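Local coordinates for replication protein A (Methanococcus maripaludis, PDB 3E0E) that probably binds DNA through OB-fold domains, of which this chain is one, cut from a longer polypeptide, at residues A18-A23 with K40-K45. Sequence-based numbering, arbitrary orientation.
Sequences AEVVTA and KSLFLK
Val21 and Thr22 both face Phe43, a classic beta bulge in the antiparallel hairpin formed by strands 12-29 and 37-46 of this OB-fold domain. It illustrates how a bulge lets one carbonyl serve two amides: Phe43 O accepts a short bond from Val21 N at 2.8 Å, nearly in line with the C=O, and a weak one from Thr22 N at 3.4 Å. Phe43 N answers to Thr22 O, while Glu19 and Lys45 exchange N-H and carbonyl reciprocally. At Val21 psi is -30°, against extended values in its neighbours, which turns its carbonyl aside; the oxygen accepts bonds from Thr22 OG1, poised above the carbonyl plane, and from Lys66 NZ. Strand 12-29 also pairs antiparallel with 69-78, Ala18 bonding Ala70 through the backbone, so the curled sheet of the OB barrel shares the bulged strand between this hairpin and 69-78.

On the buried face, Val20 CG2 meets Leu44 CD2 at 3.9 Å, and Leu42 leans its CD2 across to Ala23 CB; strand 49-56 adds Leu55 against Leu42. The other face is more open to solvent. There the edge of the Phe43 ring, near its plane, receives Val21 CB at CD1 (4.1 Å). Its one tight spot is Val21 CG2, set beside the backbone N (chi1 179°), against Lys45 CB at 3.5 Å. The loose end is where Glu19 and Lys45 run side by side, the lysine bent at chi3 (71°), with OE2 and NZ 4.1 Å apart, beyond a salt bridge. Water closes the gap: one molecule donates to Glu19 OE2 at 3.1 Å and accepts from Lys45 NZ at 2.8 Å.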
loop_
_atom_site.group_PDB
_atom_site.type_symbol
_atom_site.label_atom_id
_atom_site.label_comp_id
_atom_site.label_asym_id
_atom_site.label_seq_id
_atom_site.Cartn_x
_atom_site.Cartn_y
_atom_site.Cartn_z
ATOM N N ALA A 18 7.644 -3.278 -1.233
ATOM C CA ALA A 18 8.027 -1.913 -1.534
ATOM C C ALA A 18 8.298 -1.017 -0.342
ATOM O O ALA A 18 7.810 -1.244 0.758
ATOM C CB ALA A 18 6.950 -1.279 -2.406
ATOM N N GLU A 19 9.078 0.025 -0.603
ATOM C CA GLU A 19 9.439 1.019 0.391
ATOM C C GLU A 19 8.306 2.026 0.566
ATOM O O GLU A 19 7.712 2.483 -0.411
ATOM C CB GLU A 19 10.702 1.758 -0.069
ATOM C CG GLU A 19 10.978 3.053 0.677
ATOM C CD GLU A 19 12.079 3.875 0.035
ATOM O OE1 GLU A 19 12.332 4.997 0.519
ATOM O OE2 GLU A 19 12.689 3.409 -0.951
ATOM N N VAL A 20 8.006 2.362 1.813
ATOM C CA VAL A 20 6.978 3.352 2.098
ATOM C C VAL A 20 7.695 4.700 1.984
ATOM O O VAL A 20 8.511 5.055 2.829
ATOM C CB VAL A 20 6.403 3.168 3.521
ATOM C CG1 VAL A 20 5.385 4.266 3.814
ATOM C CG2 VAL A 20 5.752 1.788 3.642
ATOM N N VAL A 21 7.409 5.426 0.908
ATOM C CA VAL A 21 8.028 6.727 0.661
ATOM C C VAL A 21 7.284 7.810 1.422
ATOM O O VAL A 21 7.860 8.825 1.826
ATOM C CB VAL A 21 7.999 7.068 -0.836
ATOM C CG1 VAL A 21 8.622 8.442 -1.071
ATOM C CG2 VAL A 21 8.736 5.996 -1.622
ATOM N N THR A 22 5.991 7.596 1.609
ATOM C CA THR A 22 5.181 8.558 2.330
ATOM C C THR A 22 3.981 7.863 2.938
ATOM O O THR A 22 3.480 6.878 2.402
ATOM C CB THR A 22 4.673 9.682 1.408
ATOM O OG1 THR A 22 5.775 10.267 0.703
ATOM C CG2 THR A 22 3.985 10.763 2.228
ATOM N N ALA A 23 3.545 8.378 4.080
ATOM C CA ALA A 23 2.383 7.855 4.778
ATOM C C ALA A 23 1.572 9.102 5.104
ATOM O O ALA A 23 2.054 9.992 5.800
ATOM C CB ALA A 23 2.810 7.138 6.049
ATOM N N LYS A 40 -6.083 5.355 5.077
ATOM C CA LYS A 40 -4.726 5.827 5.298
ATOM C C LYS A 40 -4.025 5.545 3.975
ATOM O O LYS A 40 -3.930 4.391 3.556
ATOM C CB LYS A 40 -4.048 5.046 6.430
ATOM C CG LYS A 40 -3.262 5.911 7.417
ATOM C CD LYS A 40 -1.769 5.602 7.415
ATOM C CE LYS A 40 -1.445 4.221 7.979
ATOM N NZ LYS A 40 -1.121 4.243 9.443
ATOM N N SER A 41 -3.574 6.594 3.295
ATOM C CA SER A 41 -2.883 6.420 2.027
ATOM C C SER A 41 -1.375 6.319 2.215
ATOM O O SER A 41 -0.796 6.965 3.089
ATOM C CB SER A 41 -3.194 7.583 1.079
ATOM O OG SER A 41 -4.579 7.653 0.795
ATOM N N LEU A 42 -0.748 5.503 1.377
ATOM C CA LEU A 42 0.695 5.316 1.405
ATOM C C LEU A 42 1.218 5.506 -0.004
ATOM O O LEU A 42 0.508 5.245 -0.972
ATOM C CB LEU A 42 1.065 3.892 1.833
ATOM C CG LEU A 42 0.576 3.358 3.176
ATOM C CD1 LEU A 42 1.123 1.944 3.397
ATOM C CD2 LEU A 42 1.031 4.290 4.280
ATOM N N PHE A 43 2.445 5.994 -0.128
ATOM C CA PHE A 43 3.039 6.095 -1.446
ATOM C C PHE A 43 4.150 5.063 -1.373
ATOM O O PHE A 43 5.049 5.157 -0.541
ATOM C CB PHE A 43 3.600 7.485 -1.737
ATOM C CG PHE A 43 3.857 7.717 -3.196
ATOM C CD1 PHE A 43 5.151 7.848 -3.680
ATOM C CD2 PHE A 43 2.797 7.747 -4.097
ATOM C CE1 PHE A 43 5.391 8.005 -5.044
ATOM C CE2 PHE A 43 3.024 7.903 -5.463
ATOM C CZ PHE A 43 4.325 8.031 -5.937
ATOM N N LEU A 44 4.059 4.064 -2.240
ATOM C CA LEU A 44 5.006 2.957 -2.259
ATOM C C LEU A 44 5.923 3.001 -3.463
ATOM O O LEU A 44 5.521 3.431 -4.539
ATOM C CB LEU A 44 4.220 1.652 -2.259
ATOM C CG LEU A 44 3.242 1.512 -1.089
ATOM C CD1 LEU A 44 2.259 0.400 -1.380
ATOM C CD2 LEU A 44 4.009 1.245 0.197
ATOM N N LYS A 45 7.152 2.529 -3.287
ATOM C CA LYS A 45 8.113 2.534 -4.379
ATOM C C LYS A 45 9.073 1.358 -4.322
ATOM O O LYS A 45 9.427 0.891 -3.244
ATOM C CB LYS A 45 8.937 3.828 -4.341
ATOM C CG LYS A 45 10.012 3.906 -5.424
ATOM C CD LYS A 45 10.916 5.127 -5.282
ATOM C CE LYS A 45 11.848 5.011 -4.084
ATOM N NZ LYS A 45 12.894 6.080 -4.079
HETATM O O HOH W 1 12.614 1.454 -3.141
HETATM O O HOH W 2 14.469 5.746 -1.772
#